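Local atomic coordinates of methionine import ATP-binding protein metN 2 (Enterococcus faecalis, PDB entry 2QSW), a protein that is the ATP-binding component of an ABC-type importer, represented here by its C-terminal NIL domain, a small ACT-like alpha/beta fold. Residues L28-E33 with L90-E95; G32-L37 with Q63-S68; Y47-S52 with L81-G86. All blocks are in the same frame, centred on the assembly; numbering follows the deposited sequence. Where two conformers were deposited one is given.

Contact 1 (L28-E33 with L90-E95); sequences LLFHGE and LRVETE. With ZN (zinc ion), chain B.
Glu33, in the loop after strand 24-31, and Glu93, of segment 90-95, reach one zinc ion, and both bend at the second torsion to do it: Glu33 at chi2 -71°, Glu93 at 95°, a strained value away from the usual staggered positions. His31, its CG beside the backbone N, brings ND1 to 1.9 Å from the zinc. Glu33 OE2 binds the metal at 1.9 Å and Glu93 OE1 at 2.0 Å, and water 1 completes the set. The Glu93 side chain crosses that of His31 at about a right angle, carboxylate and ring planes 73° apart, with OE1 at the ring edge. The zinc draws the two carboxylates together and would offset much of their mutual repulsion. Water 1 is itself steadied by the backbone: it is hydrogen-bonded to Leu29 O and Arg91 O and accepts from His31 N. Outside the site, the Arg91 guanidinium lies flat under Glu33 O, which stands 3.3 Å from CZ over the centre of the group.

Beyond the metal the two segments pair as antiparallel strands, Leu29 N giving a hydrogen bond of 2.9 Å to Glu93 O in its carbonyl plane. Val92 CG1 packs 3.7 Å from Leu28 CB, while Val92 CG2 meets Phe30 CE1 at 3.8 Å. Thr94 OG1 turns back to donate to Val92 O. Strand 93-96 is the outermost strand of this chain's sheet, next to strand 24-31, whose other neighbour is strand 64-74; Leu28 and Thr94 both face Leu87 of helix 77-89, and Arg91 is the C-prime residue of the Schellman motif that ends that helix.

Contact 2 (G32-L37 with Q63-S68); sequences GEQAKL and QGAVGS. With ZN (zinc ion), chain B.
The loop that leaves strand 24-31 toward helix 39-47 folds against the beginning of strand 64-74 in this ACT-like NIL domain, and the same loop supplies Glu33 to the zinc site that His31 and Glu93 complete. Gln34 ties the two pieces together. Its amide works in both directions: NE2 donates to Ala65 O at 2.9 Å in a nearly straight bond, 172° at the hydrogen, while OE1 accepts from Gly32 N at 2.8 Å. The Ala65 oxygen lies in the plane of the Gln34 amide, and these two bonds together should fix how that amide is rotated. A side chain bent at chi2 (-93°) folds the amide back over its own loop, which is how OE1 comes to the Gly32 nitrogen two residues earlier.

Gly32 comes close to the opposite backbone, its CA resting against Gln63 O in a CA-H...O contact of 3.2 Å. Its positive phi of 96° is a value that glycine adopts readily. Strand 50-61 backs the far partner, Ala65 touching Ile58 and Gln60 and Val66 touching Thr61. Carbon atoms add little between the two segments: the methyl of Ala65 lies 3.8 Å from Gln34 NE2, and Val66 CG2 sits 4.1 Å from Gly32 N.

Contact 3 (Y47-S52 with L81-G86); sequences YQVEVS and LAAIEG
Tyr47 lays its ring flat on helix 77-89, with Ala83 CA over the middle of one face. This is a CH-pi contact: CA stands 3.8 Å from the ring centroid and 14° off the ring normal. Ala82 O lies over the same face, 3.6 Å from Tyr47 CE1. Methyl groups finish the fit, Ala82 CB meeting Tyr47 CD1 at 3.7 Å and Ala83 CB meeting Tyr47 CB at 3.8 Å. Farther along the ring, the phenol OH reaches Gly86 CA at 3.6 Å; Ala82, Ala83 and Gly86 form a helix face of small residues, on which the ring lies close to the backbone.

The ring is set by a first torsion of -60°, which puts CG beside the backbone N. Val49, just past the end of helix 39-47, adds a looser touch of CG1 on Ala83 CB. On the helix itself, Gly86 N bonds to Ala82 O, the oxygen that lies over the tyrosine ring. The contact therefore packs the last turn of helix 39-47 and the lead-in to strand 50-61 against helix 77-89, joining the two helices of the ACT-like alpha/beta fold; the other side of helix 77-89 sends Ile84 to Leu73 of strand 64-74 and to Thr94 and Val96 of strand 93-96.

Contact 3 is the buried one, contact 1 is partly buried, and contact 2 lies at the surface. Contacts 1 and 2 are neighbours, their centres about 7 Å apart: they share Gly32 and Glu33 and reach the same zinc ion, and backbone bonds from Phe30 to Gly67 and from Ala35 to Leu90 join them further. Contact 3 is nested within the chain loop that contact 1 closes, touching it where Thr94 meets Ile84. Chemistry follows place. Metal bonds and strand pairing dominate contact 1, a glutamine amide and bare glycine backbone make contact 2, and contact 3 relies on a ring lying over a helix, without a hydrogen bond between its segments.

Contact 1 (L28-E33 with L90-E95)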
loop_
_atom_site.group_PDB
_atom_site.type_symbol
_atom_site.label_atom_id
_atom_site.label_comp_id
_atom_site.label_asym_id
_atom_site.label_seq_id
_atom_site.Cartn_x
_atom_site.Cartn_y
_atom_site.Cartn_z
ATOM N N LEU A 28 5.895 -8.271 -2.297
ATOM C CA LEU A 28 5.512 -8.514 -3.679
ATOM C C LEU A 28 5.034 -9.966 -3.726
ATOM O O LEU A 28 5.743 -10.854 -3.249
ATOM C CB LEU A 28 6.718 -8.374 -4.631
ATOM C CG LEU A 28 7.189 -6.965 -5.065
ATOM C CD1 LEU A 28 7.671 -6.091 -3.883
ATOM C CD2 LEU A 28 8.305 -7.104 -6.111
ATOM N N LEU A 29 3.885 -10.190 -4.375
ATOM C CA LEU A 29 3.351 -11.554 -4.614
ATOM C C LEU A 29 3.356 -11.883 -6.092
ATOM O O LEU A 29 3.021 -11.017 -6.938
ATOM C CB LEU A 29 1.898 -11.653 -4.110
ATOM C CG LEU A 29 1.693 -11.380 -2.632
ATOM C CD1 LEU A 29 0.181 -11.537 -2.217
ATOM C CD2 LEU A 29 2.656 -12.205 -1.762
ATOM N N PHE A 30 3.763 -13.128 -6.412
ATOM C CA PHE A 30 3.873 -13.628 -7.788
ATOM C C PHE A 30 2.995 -14.858 -7.857
ATOM O O PHE A 30 3.161 -15.765 -7.059
ATOM C CB PHE A 30 5.325 -14.013 -8.118
ATOM C CG PHE A 30 6.276 -12.840 -8.031
ATOM C CD1 PHE A 30 6.463 -11.990 -9.110
ATOM C CD2 PHE A 30 6.882 -12.538 -6.840
ATOM C CE1 PHE A 30 7.314 -10.883 -9.026
ATOM C CE2 PHE A 30 7.758 -11.447 -6.762
ATOM C CZ PHE A 30 7.959 -10.632 -7.827
ATOM N N HIS A 31 1.986 -14.831 -8.732
ATOM C CA HIS A 31 1.085 -15.984 -8.911
ATOM C C HIS A 31 1.233 -16.597 -10.302
ATOM O O HIS A 31 0.494 -17.521 -10.650
ATOM C CB HIS A 31 -0.376 -15.569 -8.707
ATOM C CG HIS A 31 -0.643 -14.892 -7.400
ATOM N ND1 HIS A 31 -0.609 -13.503 -7.218
ATOM C CD2 HIS A 31 -0.973 -15.434 -6.206
ATOM C CE1 HIS A 31 -0.903 -13.247 -5.955
ATOM N NE2 HIS A 31 -1.123 -14.396 -5.317
ATOM N N GLY A 32 2.175 -16.112 -11.091
ATOM C CA GLY A 32 2.406 -16.568 -12.462
ATOM C C GLY A 32 1.731 -15.731 -13.510
ATOM O O GLY A 32 1.978 -15.939 -14.708
ATOM N N GLU A 33 0.862 -14.802 -13.066
ATOM C CA GLU A 33 0.206 -13.889 -13.977
ATOM C C GLU A 33 0.965 -12.583 -14.233
ATOM O O GLU A 33 0.591 -11.789 -15.108
ATOM C CB GLU A 33 -1.219 -13.579 -13.500
ATOM C CG GLU A 33 -1.398 -12.433 -12.518
ATOM C CD GLU A 33 -0.891 -12.647 -11.081
ATOM O OE1 GLU A 33 0.014 -13.491 -10.812
ATOM O OE2 GLU A 33 -1.341 -11.896 -10.160
ATOM N N LEU A 90 1.840 -3.971 -13.330
ATOM C CA LEU A 90 2.544 -5.105 -13.936
ATOM C C LEU A 90 2.069 -6.462 -13.364
ATOM O O LEU A 90 2.667 -7.488 -13.692
ATOM C CB LEU A 90 4.058 -4.952 -13.765
ATOM C CG LEU A 90 4.644 -3.724 -14.504
ATOM C CD1 LEU A 90 6.130 -3.588 -14.097
ATOM C CD2 LEU A 90 4.441 -3.829 -16.033
ATOM N N ARG A 91 0.994 -6.482 -12.569
ATOM C CA ARG A 91 0.331 -7.699 -12.065
ATOM C C ARG A 91 1.172 -8.405 -11.014
ATOM O O ARG A 91 1.129 -9.627 -10.851
ATOM C CB ARG A 91 -0.144 -8.589 -13.224
ATOM C CG ARG A 91 -1.009 -7.805 -14.259
ATOM C CD ARG A 91 -1.231 -8.471 -15.615
ATOM N NE ARG A 91 -2.027 -9.686 -15.452
ATOM C CZ ARG A 91 -2.242 -10.604 -16.396
ATOM N NH1 ARG A 91 -1.698 -10.495 -17.591
ATOM N NH2 ARG A 91 -2.972 -11.682 -16.094
ATOM N N VAL A 92 1.917 -7.596 -10.252
ATOM C CA VAL A 92 2.583 -8.018 -9.062
ATOM C C VAL A 92 1.905 -7.305 -7.873
ATOM O O VAL A 92 2.134 -6.115 -7.630
ATOM C CB VAL A 92 4.135 -7.661 -9.094
ATOM C CG1 VAL A 92 4.761 -8.059 -7.780
ATOM C CG2 VAL A 92 4.843 -8.296 -10.281
ATOM N N GLU A 93 1.095 -8.035 -7.131
ATOM C CA GLU A 93 0.412 -7.467 -5.955
ATOM C C GLU A 93 1.463 -7.032 -4.932
ATOM O O GLU A 93 2.378 -7.776 -4.606
ATOM C CB GLU A 93 -0.526 -8.451 -5.320
ATOM C CG GLU A 93 -1.740 -8.810 -6.154
ATOM C CD GLU A 93 -1.572 -10.074 -6.999
ATOM O OE1 GLU A 93 -0.412 -10.437 -7.324
ATOM O OE2 GLU A 93 -2.589 -10.710 -7.311
ATOM N N THR A 94 1.355 -5.798 -4.458
ATOM C CA THR A 94 2.400 -5.183 -3.665
ATOM C C THR A 94 1.751 -4.399 -2.545
ATOM O O THR A 94 0.788 -3.670 -2.758
ATOM C CB THR A 94 3.258 -4.268 -4.553
ATOM O OG1 THR A 94 3.801 -5.013 -5.661
ATOM C CG2 THR A 94 4.422 -3.660 -3.755
ATOM N N GLU A 95 2.290 -4.550 -1.357
ATOM C CA GLU A 95 1.890 -3.685 -0.274
ATOM C C GLU A 95 2.986 -3.373 0.724
ATOM O O GLU A 95 3.872 -4.169 0.975
ATOM C CB GLU A 95 0.677 -4.206 0.396
ATOM C CG GLU A 95 0.837 -5.448 1.140
ATOM C CD GLU A 95 -0.456 -5.764 1.983
ATOM O OE1 GLU A 95 -1.571 -5.574 1.467
ATOM O OE2 GLU A 95 -0.377 -6.187 3.168
HETATM ZN ZN ZN B . -0.404 -12.041 -8.468
HETATM O O HOH W 1 1.580 -11.636 -9.099
#

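Contact 2 (G32-L37 with Q63-S68)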
loop_
_atom_site.group_PDB
_atom_site.type_symbol
_atom_site.label_atom_id
_atom_site.label_comp_id
_atom_site.label_asym_id
_atom_site.label_seq_id
_atom_site.Cartn_x
_atom_site.Cartn_y
_atom_site.Cartn_z
ATOM N N GLY A 32 2.175 -16.112 -11.091
ATOM C CA GLY A 32 2.406 -16.568 -12.462
ATOM C C GLY A 32 1.731 -15.731 -13.510
ATOM O O GLY A 32 1.978 -15.939 -14.708
ATOM N N GLU A 33 0.862 -14.802 -13.066
ATOM C CA GLU A 33 0.206 -13.889 -13.977
ATOM C C GLU A 33 0.965 -12.583 -14.233
ATOM O O GLU A 33 0.591 -11.789 -15.108
ATOM C CB GLU A 33 -1.219 -13.579 -13.500
ATOM C CG GLU A 33 -1.398 -12.433 -12.518
ATOM C CD GLU A 33 -0.891 -12.647 -11.081
ATOM O OE1 GLU A 33 0.014 -13.491 -10.812
ATOM O OE2 GLU A 33 -1.341 -11.896 -10.160
ATOM N N GLN A 34 2.040 -12.379 -13.478
ATOM C CA GLN A 34 2.823 -11.142 -13.603
ATOM C C GLN A 34 3.375 -10.925 -15.005
ATOM O O GLN A 34 3.591 -11.876 -15.772
ATOM C CB GLN A 34 3.969 -11.124 -12.589
ATOM C CG GLN A 34 4.984 -12.244 -12.819
ATOM C CD GLN A 34 4.697 -13.527 -11.989
ATOM O OE1 GLN A 34 3.621 -13.710 -11.441
ATOM N NE2 GLN A 34 5.710 -14.423 -11.913
ATOM N N ALA A 35 3.630 -9.660 -15.323
ATOM C CA ALA A 35 4.202 -9.265 -16.586
ATOM C C ALA A 35 5.459 -10.093 -16.883
ATOM O O ALA A 35 6.293 -10.332 -15.990
ATOM C CB ALA A 35 4.549 -7.753 -16.573
ATOM N N LYS A 36 5.593 -10.515 -18.132
ATOM C CA LYS A 36 6.746 -11.329 -18.574
ATOM C C LYS A 36 7.853 -10.403 -19.040
ATOM O O LYS A 36 8.122 -10.210 -20.237
ATOM C CB LYS A 36 6.294 -12.311 -19.622
ATOM C CG LYS A 36 5.444 -13.377 -18.999
ATOM C CD LYS A 36 4.798 -14.274 -20.093
ATOM C CE LYS A 36 3.618 -15.086 -19.547
ATOM N NZ LYS A 36 4.002 -16.001 -18.450
ATOM N N LEU A 37 8.455 -9.765 -18.047
ATOM C CA LEU A 37 9.620 -8.941 -18.257
ATOM C C LEU A 37 10.477 -9.011 -16.981
ATOM O O LEU A 37 10.055 -9.617 -15.965
ATOM C CB LEU A 37 9.226 -7.528 -18.716
ATOM C CG LEU A 37 8.297 -6.737 -17.799
ATOM C CD1 LEU A 37 9.086 -6.281 -16.600
ATOM C CD2 LEU A 37 7.683 -5.531 -18.431
ATOM N N GLN A 63 2.823 -22.642 -13.820
ATOM C CA GLN A 63 2.204 -21.320 -13.946
ATOM C C GLN A 63 3.227 -20.209 -14.111
ATOM O O GLN A 63 2.858 -19.084 -14.447
ATOM C CB GLN A 63 1.364 -21.000 -12.708
ATOM C CG GLN A 63 0.452 -22.143 -12.244
ATOM C CD GLN A 63 0.963 -22.869 -11.004
ATOM O OE1 GLN A 63 0.857 -24.095 -10.885
ATOM N NE2 GLN A 63 1.515 -22.113 -10.075
ATOM N N GLY A 64 4.510 -20.512 -13.851
ATOM C CA GLY A 64 5.598 -19.510 -13.896
ATOM C C GLY A 64 6.201 -19.304 -12.490
ATOM O O GLY A 64 6.086 -20.191 -11.644
ATOM N N ALA A 65 6.852 -18.168 -12.237
ATOM C CA ALA A 65 7.449 -17.919 -10.920
ATOM C C ALA A 65 6.336 -17.583 -9.950
ATOM O O ALA A 65 5.493 -16.733 -10.246
ATOM C CB ALA A 65 8.479 -16.773 -10.927
ATOM N N VAL A 66 6.290 -18.302 -8.844
ATOM C CA VAL A 66 5.259 -18.109 -7.816
ATOM C C VAL A 66 5.873 -17.964 -6.427
ATOM O O VAL A 66 6.820 -18.667 -6.066
ATOM C CB VAL A 66 4.281 -19.319 -7.821
ATOM C CG1 VAL A 66 3.345 -19.248 -6.652
ATOM C CG2 VAL A 66 3.520 -19.422 -9.123
ATOM N N GLY A 67 5.335 -17.060 -5.619
ATOM C CA GLY A 67 5.777 -16.858 -4.281
ATOM C C GLY A 67 5.761 -15.404 -3.830
ATOM O O GLY A 67 4.960 -14.627 -4.338
ATOM N N SER A 68 6.657 -15.070 -2.903
ATOM C CA SER A 68 6.692 -13.737 -2.327
ATOM C C SER A 68 8.132 -13.254 -2.175
ATOM O O SER A 68 9.072 -14.051 -2.035
ATOM C CB SER A 68 6.026 -13.730 -0.980
ATOM O OG SER A 68 6.660 -14.616 -0.105
HETATM ZN ZN ZN B . -0.404 -12.041 -8.468
HETATM O O HOH W 1 1.580 -11.636 -9.099
#

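Contact 3 (Y47-S52 with L81-G86)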
loop_
_atom_site.group_PDB
_atom_site.type_symbol
_atom_site.label_atom_id
_atom_site.label_comp_id
_atom_site.label_asym_id
_atom_site.label_seq_id
_atom_site.Cartn_x
_atom_site.Cartn_y
_atom_site.Cartn_z
ATOM N N TYR A 47 11.893 3.836 -12.362
ATOM C CA TYR A 47 11.513 4.660 -11.233
ATOM C C TYR A 47 12.699 5.191 -10.430
ATOM O O TYR A 47 12.499 5.921 -9.492
ATOM C CB TYR A 47 10.517 3.909 -10.342
ATOM C CG TYR A 47 9.254 3.536 -11.096
ATOM C CD1 TYR A 47 8.260 4.468 -11.317
ATOM C CD2 TYR A 47 9.079 2.265 -11.604
ATOM C CE1 TYR A 47 7.138 4.152 -12.018
ATOM C CE2 TYR A 47 7.960 1.913 -12.314
ATOM C CZ TYR A 47 6.964 2.863 -12.503
ATOM O OH TYR A 47 5.816 2.530 -13.197
ATOM N N GLN A 48 13.924 4.814 -10.787
ATOM C CA GLN A 48 15.113 5.294 -10.090
ATOM C C GLN A 48 15.038 4.973 -8.626
ATOM O O GLN A 48 15.241 5.831 -7.749
ATOM C CB GLN A 48 15.322 6.769 -10.347
ATOM C CG GLN A 48 15.530 7.055 -11.822
ATOM C CD GLN A 48 16.826 6.451 -12.339
ATOM O OE1 GLN A 48 16.840 5.580 -13.256
ATOM N NE2 GLN A 48 17.943 6.888 -11.732
ATOM N N VAL A 49 14.745 3.705 -8.367
ATOM C CA VAL A 49 14.746 3.174 -7.026
ATOM C C VAL A 49 15.805 2.113 -6.849
ATOM O O VAL A 49 16.173 1.425 -7.809
ATOM C CB VAL A 49 13.384 2.584 -6.633
ATOM C CG1 VAL A 49 12.334 3.706 -6.475
ATOM C CG2 VAL A 49 12.925 1.473 -7.594
ATOM N N GLU A 50 16.328 2.016 -5.625
ATOM C CA GLU A 50 17.211 0.926 -5.246
ATOM C C GLU A 50 16.415 -0.193 -4.595
ATOM O O GLU A 50 15.313 0.053 -4.061
ATOM C CB GLU A 50 18.310 1.430 -4.312
ATOM C CG GLU A 50 19.003 2.673 -4.818
ATOM C CD GLU A 50 20.183 3.111 -3.953
ATOM O OE1 GLU A 50 20.032 4.108 -3.214
ATOM O OE2 GLU A 50 21.260 2.461 -4.036
ATOM N N VAL A 51 16.941 -1.417 -4.662
ATOM C CA VAL A 51 16.257 -2.605 -4.195
ATOM C C VAL A 51 17.197 -3.491 -3.392
ATOM O O VAL A 51 18.264 -3.910 -3.894
ATOM C CB VAL A 51 15.709 -3.417 -5.387
ATOM C CG1 VAL A 51 15.135 -4.741 -4.916
ATOM C CG2 VAL A 51 14.698 -2.569 -6.135
ATOM N N SER A 52 16.777 -3.815 -2.180
ATOM C CA SER A 52 17.434 -4.786 -1.336
ATOM C C SER A 52 16.446 -5.881 -1.012
ATOM O O SER A 52 15.358 -5.587 -0.543
ATOM C CB SER A 52 17.919 -4.167 -0.015
ATOM O OG SER A 52 18.801 -3.073 -0.204
ATOM N N LEU A 81 6.583 5.522 -4.345
ATOM C CA LEU A 81 5.145 5.346 -4.508
ATOM C C LEU A 81 4.776 4.897 -5.931
ATOM O O LEU A 81 3.968 3.979 -6.104
ATOM C CB LEU A 81 4.371 6.587 -4.048
ATOM C CG LEU A 81 4.556 7.006 -2.576
ATOM C CD1 LEU A 81 3.749 8.254 -2.328
ATOM C CD2 LEU A 81 4.168 5.887 -1.565
ATOM N N ALA A 82 5.368 5.548 -6.915
ATOM C CA ALA A 82 5.101 5.253 -8.324
ATOM C C ALA A 82 5.574 3.820 -8.648
ATOM O O ALA A 82 4.918 3.107 -9.417
ATOM C CB ALA A 82 5.781 6.260 -9.215
ATOM N N ALA A 83 6.723 3.409 -8.086
ATOM C CA ALA A 83 7.269 2.060 -8.339
ATOM C C ALA A 83 6.331 0.998 -7.771
ATOM O O ALA A 83 6.084 -0.056 -8.380
ATOM C CB ALA A 83 8.663 1.908 -7.729
ATOM N N ILE A 84 5.768 1.287 -6.599
ATOM C CA ILE A 84 4.846 0.367 -5.973
ATOM C C ILE A 84 3.582 0.199 -6.836
ATOM O O ILE A 84 3.142 -0.925 -7.093
ATOM C CB ILE A 84 4.473 0.857 -4.538
ATOM C CG1 ILE A 84 5.686 0.741 -3.595
ATOM C CG2 ILE A 84 3.237 0.103 -4.030
ATOM C CD1 ILE A 84 5.490 1.477 -2.247
ATOM N N GLU A 85 2.970 1.310 -7.262
ATOM C CA GLU A 85 1.790 1.195 -8.165
ATOM C C GLU A 85 2.218 0.562 -9.490
ATOM O O GLU A 85 1.440 -0.216 -10.090
ATOM C CB GLU A 85 1.127 2.554 -8.383
ATOM C CG GLU A 85 -0.203 2.513 -9.097
ATOM C CD GLU A 85 -1.247 1.641 -8.450
ATOM O OE1 GLU A 85 -1.193 1.411 -7.222
ATOM O OE2 GLU A 85 -2.147 1.203 -9.220
ATOM N N GLY A 86 3.438 0.861 -9.957
ATOM C CA GLY A 86 3.968 0.244 -11.178
ATOM C C GLY A 86 3.963 -1.279 -11.106
ATOM O O GLY A 86 3.466 -1.972 -12.017
#